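Local coordinates for ABC transporter substrate-binding protein (Vibrio cholerae, PDB 3LKV) that binds phenylalanine in the crystal and probably serves as the periplasmic substrate-binding component of an ABC transporter; it also binds zinc, at residues V13-E18 and V74-P79; T99-A104 and G119-S124. All coordinates share one frame; numbering follows the deposited sequence.

Contact 1 (V13-E18 and V74-P79). With PHE (phenylalanine), chain B.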
loop_
_atom_site.group_PDB
_atom_site.type_symbol
_atom_site.label_atom_id
_atom_site.label_comp_id
_atom_site.label_asym_id
_atom_site.label_seq_id
_atom_site.Cartn_x
_atom_site.Cartn_y
_atom_site.Cartn_z
ATOM N N VAL A 13 -2.867 8.455 -10.348
ATOM C CA VAL A 13 -3.779 9.119 -9.474
ATOM C C VAL A 13 -3.128 10.335 -8.861
ATOM O O VAL A 13 -2.088 10.221 -8.208
ATOM C CB VAL A 13 -4.229 8.215 -8.323
ATOM C CG1 VAL A 13 -5.248 8.965 -7.463
ATOM C CG2 VAL A 13 -4.809 6.880 -8.842
ATOM N N SER A 14 -3.714 11.498 -9.099
ATOM C CA SER A 14 -3.257 12.727 -8.529
ATOM C C SER A 14 -4.293 13.300 -7.564
ATOM O O SER A 14 -5.464 13.443 -7.909
ATOM C CB SER A 14 -3.076 13.703 -9.661
ATOM O OG SER A 14 -2.587 14.964 -9.202
ATOM N N GLN A 15 -3.833 13.718 -6.389
ATOM C CA GLN A 15 -4.701 14.101 -5.270
ATOM C C GLN A 15 -4.141 15.380 -4.711
ATOM O O GLN A 15 -2.923 15.467 -4.475
ATOM C CB GLN A 15 -4.619 12.993 -4.222
ATOM C CG GLN A 15 -5.574 13.098 -3.164
ATOM C CD GLN A 15 -5.498 11.915 -2.194
ATOM O OE1 GLN A 15 -5.535 10.781 -2.611
ATOM N NE2 GLN A 15 -5.438 12.200 -0.913
ATOM N N ILE A 16 -4.984 16.390 -4.483
ATOM C CA ILE A 16 -4.467 17.693 -4.088
ATOM C C ILE A 16 -3.703 17.645 -2.754
ATOM O O ILE A 16 -2.672 18.329 -2.570
ATOM C CB ILE A 16 -5.597 18.768 -4.126
ATOM C CG1 ILE A 16 -5.069 20.162 -3.825
ATOM C CG2 ILE A 16 -6.773 18.390 -3.203
ATOM C CD1 ILE A 16 -3.969 20.701 -4.761
ATOM N N VAL A 17 -4.225 16.869 -1.807
ATOM C CA VAL A 17 -3.645 16.789 -0.476
ATOM C C VAL A 17 -4.182 15.530 0.166
ATOM O O VAL A 17 -5.244 15.016 -0.222
ATOM C CB VAL A 17 -3.945 18.071 0.380
ATOM C CG1 VAL A 17 -5.387 18.083 0.879
ATOM C CG2 VAL A 17 -2.973 18.173 1.606
ATOM N N GLU A 18 -3.442 14.990 1.134
ATOM C CA GLU A 18 -3.978 13.883 1.984
ATOM C C GLU A 18 -4.841 14.436 3.106
ATOM O O GLU A 18 -4.345 15.042 4.013
ATOM C CB GLU A 18 -2.821 13.041 2.536
ATOM C CG GLU A 18 -2.125 12.386 1.334
ATOM C CD GLU A 18 -0.902 11.534 1.640
ATOM O OE1 GLU A 18 -0.416 11.521 2.776
ATOM O OE2 GLU A 18 -0.419 10.854 0.691
ATOM N N VAL A 74 -6.464 9.801 -13.043
ATOM C CA VAL A 74 -7.545 10.002 -12.092
ATOM C C VAL A 74 -7.211 11.252 -11.286
ATOM O O VAL A 74 -6.094 11.357 -10.705
ATOM C CB VAL A 74 -7.727 8.798 -11.137
ATOM C CG1 VAL A 74 -8.762 9.152 -10.068
ATOM C CG2 VAL A 74 -8.159 7.528 -11.921
ATOM N N GLY A 75 -8.096 12.227 -11.316
ATOM C CA GLY A 75 -7.880 13.428 -10.528
ATOM C C GLY A 75 -8.837 13.437 -9.360
ATOM O O GLY A 75 -10.067 13.607 -9.532
ATOM N N ILE A 76 -8.302 13.268 -8.167
ATOM C CA ILE A 76 -9.115 13.288 -6.997
ATOM C C ILE A 76 -9.046 14.732 -6.424
ATOM O O ILE A 76 -7.976 15.194 -5.984
ATOM C CB ILE A 76 -8.588 12.313 -5.948
ATOM C CG1 ILE A 76 -8.570 10.886 -6.455
ATOM C CG2 ILE A 76 -9.403 12.407 -4.687
ATOM C CD1 ILE A 76 -7.969 9.840 -5.404
ATOM N N ALA A 77 -10.197 15.406 -6.427
ATOM C CA ALA A 77 -10.371 16.787 -5.963
ATOM C C ALA A 77 -10.141 17.757 -7.117
ATOM O O ALA A 77 -9.492 17.440 -8.113
ATOM C CB ALA A 77 -9.503 17.125 -4.724
ATOM N N THR A 78 -10.705 18.945 -6.978
ATOM C CA THR A 78 -10.827 19.873 -8.102
ATOM C C THR A 78 -9.506 20.414 -8.643
ATOM O O THR A 78 -9.290 20.436 -9.856
ATOM C CB THR A 78 -11.811 21.025 -7.748
ATOM O OG1 THR A 78 -13.125 20.467 -7.647
ATOM C CG2 THR A 78 -11.811 22.098 -8.835
ATOM N N PRO A 79 -8.620 20.881 -7.756
ATOM C CA PRO A 79 -7.403 21.552 -8.274
ATOM C C PRO A 79 -6.488 20.570 -9.027
ATOM O O PRO A 79 -5.946 20.912 -10.058
ATOM C CB PRO A 79 -6.734 22.137 -7.024
ATOM C CG PRO A 79 -7.744 22.077 -5.961
ATOM C CD PRO A 79 -8.734 20.977 -6.307
HETATM N N PHE B . -15.200 18.075 -3.419
HETATM C CA PHE B . -13.838 18.653 -3.082
HETATM C C PHE B . -13.205 19.221 -4.381
HETATM O O PHE B . -13.987 19.465 -5.346
HETATM C CB PHE B . -12.937 17.630 -2.374
HETATM C CG PHE B . -13.296 17.426 -0.904
HETATM C CD1 PHE B . -12.999 18.420 0.046
HETATM C CD2 PHE B . -13.936 16.283 -0.477
HETATM C CE1 PHE B . -13.342 18.267 1.351
HETATM C CE2 PHE B . -14.273 16.116 0.832
HETATM C CZ PHE B . -13.996 17.092 1.765
HETATM O OXT PHE B . -11.988 19.480 -4.507
#
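V13 and V74 run side by side on two adjacent parallel strands, their side chains projecting together from one face of the sheet. S14 joins the strands in both directions: its N-H donates to V74 O at 2.9 Å (N-H...O 172°), and its carbonyl O accepts from I76 N. On the V13 face, the extended side chain of I76 leans back over the neighbouring strand, bringing CD1 to 3.5 Å from V13 CG1 and close to the amide oxygen of Q15. That amide is fixed from both ends: OE1 bonds R26, while Q15 NE2 bonds D23 and, at 2.9 Å, V17 O, which lies in the amide plane.

Packing is tightest just past the strand ends, where I16 CG2 sits 3.4 Å from A77 CB, inside normal van der Waals separation. The other branch of I16, anti to the backbone N (chi1 -176°), crosses the P79 ring at roughly a right angle, with CD1 3.9 Å from P79 CB. Beyond I16, by contrast, the chain turns away toward solvent: V17 is partly exposed and E18, which bonds Y48, is exposed.

A77 occupies the N-cap position of helix 78-87, whose first turn receives the carboxylate of the bound phenylalanine. T78 N donates to phenylalanine OXT at 2.8 Å. T78 OG1, held beside its own backbone N (chi1 -68°), donates to phenylalanine O at 2.7 Å. The helix N-terminus would also be expected to stabilise the negative charge. N203 reaches across to touch I16, A77 and P79. In this protein the helix start grips the ligand carboxylate; the parallel strands running into helices are characteristic of the Rossmann-like lobes of periplasmic binding proteins, with the ligand site at the C-terminal ends of the strands.

Contact 2 (T99-A104 and G119-S124). With PHE (phenylalanine), chain B.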
loop_
_atom_site.group_PDB
_atom_site.type_symbol
_atom_site.label_atom_id
_atom_site.label_comp_id
_atom_site.label_asym_id
_atom_site.label_seq_id
_atom_site.Cartn_x
_atom_site.Cartn_y
_atom_site.Cartn_z
ATOM N N THR A 99 -16.634 18.800 -6.603
ATOM C CA THR A 99 -17.879 19.398 -6.169
ATOM C C THR A 99 -18.753 19.864 -7.356
ATOM O O THR A 99 -19.950 19.533 -7.426
ATOM C CB THR A 99 -17.568 20.593 -5.236
ATOM O OG1 THR A 99 -17.115 20.084 -3.950
ATOM C CG2 THR A 99 -18.764 21.541 -5.134
ATOM N N ASP A 100 -18.163 20.602 -8.286
ATOM C CA ASP A 100 -18.919 21.201 -9.431
ATOM C C ASP A 100 -18.044 21.227 -10.686
ATOM O O ASP A 100 -17.320 22.196 -10.968
ATOM C CB ASP A 100 -19.364 22.595 -9.073
ATOM C CG ASP A 100 -19.981 23.346 -10.246
ATOM O OD1 ASP A 100 -20.336 22.734 -11.265
ATOM O OD2 ASP A 100 -20.074 24.578 -10.145
ATOM N N PRO A 101 -18.073 20.127 -11.429
ATOM C CA PRO A 101 -17.183 20.025 -12.582
ATOM C C PRO A 101 -17.432 21.011 -13.693
ATOM O O PRO A 101 -16.494 21.321 -14.425
ATOM C CB PRO A 101 -17.373 18.603 -13.083
ATOM C CG PRO A 101 -18.216 17.899 -12.050
ATOM C CD PRO A 101 -18.829 18.890 -11.156
ATOM N N VAL A 102 -18.659 21.498 -13.838
ATOM C CA VAL A 102 -18.925 22.487 -14.889
ATOM C C VAL A 102 -18.301 23.795 -14.481
ATOM O O VAL A 102 -17.547 24.404 -15.261
ATOM C CB VAL A 102 -20.428 22.659 -15.180
ATOM C CG1 VAL A 102 -20.679 23.831 -16.279
ATOM C CG2 VAL A 102 -21.018 21.290 -15.586
ATOM N N GLY A 103 -18.563 24.201 -13.247
ATOM C CA GLY A 103 -18.022 25.452 -12.714
ATOM C C GLY A 103 -16.498 25.399 -12.714
ATOM O O GLY A 103 -15.879 26.409 -12.922
ATOM N N ALA A 104 -15.908 24.204 -12.559
ATOM C CA ALA A 104 -14.447 24.048 -12.518
ATOM C C ALA A 104 -13.869 23.939 -13.886
ATOM O O ALA A 104 -12.640 23.836 -14.021
ATOM C CB ALA A 104 -14.048 22.813 -11.699
ATOM N N GLY A 119 -16.334 11.584 -15.034
ATOM C CA GLY A 119 -16.142 11.164 -13.640
ATOM C C GLY A 119 -17.295 11.404 -12.686
ATOM O O GLY A 119 -18.444 11.328 -13.063
ATOM N N LEU A 120 -16.973 11.686 -11.445
ATOM C CA LEU A 120 -17.952 11.703 -10.360
ATOM C C LEU A 120 -17.884 13.005 -9.559
ATOM O O LEU A 120 -16.808 13.451 -9.127
ATOM C CB LEU A 120 -17.712 10.532 -9.438
ATOM C CG LEU A 120 -18.457 9.216 -9.671
ATOM C CD1 LEU A 120 -17.729 7.893 -9.245
ATOM C CD2 LEU A 120 -19.798 9.322 -8.910
ATOM N N SER A 121 -19.056 13.581 -9.336
ATOM C CA SER A 121 -19.196 14.766 -8.531
ATOM C C SER A 121 -19.725 14.499 -7.124
ATOM O O SER A 121 -20.668 13.694 -6.961
ATOM C CB SER A 121 -20.154 15.737 -9.229
ATOM O OG SER A 121 -20.450 16.805 -8.340
ATOM N N ASP A 122 -19.170 15.209 -6.126
ATOM C CA ASP A 122 -19.675 15.153 -4.704
ATOM C C ASP A 122 -20.351 16.457 -4.290
ATOM O O ASP A 122 -20.134 16.965 -3.188
ATOM C CB ASP A 122 -18.591 14.799 -3.675
ATOM C CG ASP A 122 -17.490 15.860 -3.571
ATOM O OD1 ASP A 122 -17.261 16.516 -4.591
ATOM O OD2 ASP A 122 -16.846 16.036 -2.489
ATOM N N LEU A 123 -21.168 16.990 -5.197
ATOM C CA LEU A 123 -21.830 18.270 -4.996
ATOM C C LEU A 123 -22.619 18.229 -3.694
ATOM O O LEU A 123 -23.423 17.372 -3.562
ATOM C CB LEU A 123 -22.770 18.580 -6.149
ATOM C CG LEU A 123 -23.594 19.865 -5.927
ATOM C CD1 LEU A 123 -22.654 21.056 -5.777
ATOM C CD2 LEU A 123 -24.608 20.114 -7.060
ATOM N N SER A 124 -22.316 19.104 -2.719
ATOM C CA SER A 124 -22.998 19.114 -1.430
ATOM C C SER A 124 -24.429 19.612 -1.555
ATOM O O SER A 124 -24.675 20.548 -2.257
ATOM C CB SER A 124 -22.292 20.088 -0.518
ATOM O OG SER A 124 -20.994 19.649 -0.247
HETATM N N PHE B . -15.200 18.075 -3.419
HETATM C CA PHE B . -13.838 18.653 -3.082
HETATM C C PHE B . -13.205 19.221 -4.381
HETATM O O PHE B . -13.987 19.465 -5.346
HETATM C CB PHE B . -12.937 17.630 -2.374
HETATM C CG PHE B . -13.296 17.426 -0.904
HETATM C CD1 PHE B . -12.999 18.420 0.046
HETATM C CD2 PHE B . -13.936 16.283 -0.477
HETATM C CE1 PHE B . -13.342 18.267 1.351
HETATM C CE2 PHE B . -14.273 16.116 0.832
HETATM C CZ PHE B . -13.996 17.092 1.765
HETATM O OXT PHE B . -11.988 19.480 -4.507
HETATM O O HOH W 1 -19.318 19.381 -2.473
#
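T99 and D122 come together chiefly through third parties: the ammonium of the bound phenylalanine and a water link them, rather than a direct hydrogen bond. Phenylalanine N donates to T99 OG1 at 2.8 Å and to D122 OD2 at 2.8 Å, while T99 N returns a bond to phenylalanine O at 3.0 Å. Both carboxylate oxygens of D122 face the ammonium at nearly equal distance, although the hydrogen bond goes to OD2. T99 N is also near D122 OD1, but the angle is poor and its N-H is aimed at the ligand instead. The D122 carboxylate is brought up to the ammonium by a first torsion that sets CG between the backbone N and the carbonyl carbon (chi1 65°), and Y243 OH, itself part of the pocket, also bonds OD2. Opposite charges on D122 and the ammonium probably strengthen the grip.

The water ties T99 OG1, at 2.7 Å, to S124 OG, and donates to D122 O at 2.6 Å. Thus T99 OG1 is held by both ligand and solvent. Its methyl, CG2, points instead to L123 CD1, 4.0 Å away, the two side chains crossing at about a right angle. S121 OG lies 2.9 Å from T99 O and hydrogen-bonds V98 O, while P101 CG and CD rest on S121 CB.

Further along the loop, D100 OD1 accepts from G103 N at 3.0 Å, an Asx motif in which the N-H meets the carboxylate from above its plane; OD2 bonds S156 OG.

Strand 117-121 pairs with strand 93-98 on one side and strand 269-270 on the other, and the 99-104 turn leaves the end of 93-98. Helix 152-167 packs on T99, L123 and S124, while helix 243-258 covers L120.

In the fold
Contacts 1 and 2 follow one another along the chain, the first closing before the second opens, and their centres are about 13 Å apart. Both lie at the C-terminal ends of strands in the same parallel sheet, in which 9-15 and 72-76 are neighbours and strand 93-98 separates 72-76 from 117-121. They meet directly where T78 CG2 packs 3.7 Å from A104 CB. Contact 1 supplies the helix end that takes the ligand's carboxylate; contact 2 supplies two of the acceptors for its ammonium, A97 O being another. These strand ends thereby meet both charged groups of the ligand, and N203 and Y243, from later in the chain, help complete the pocket.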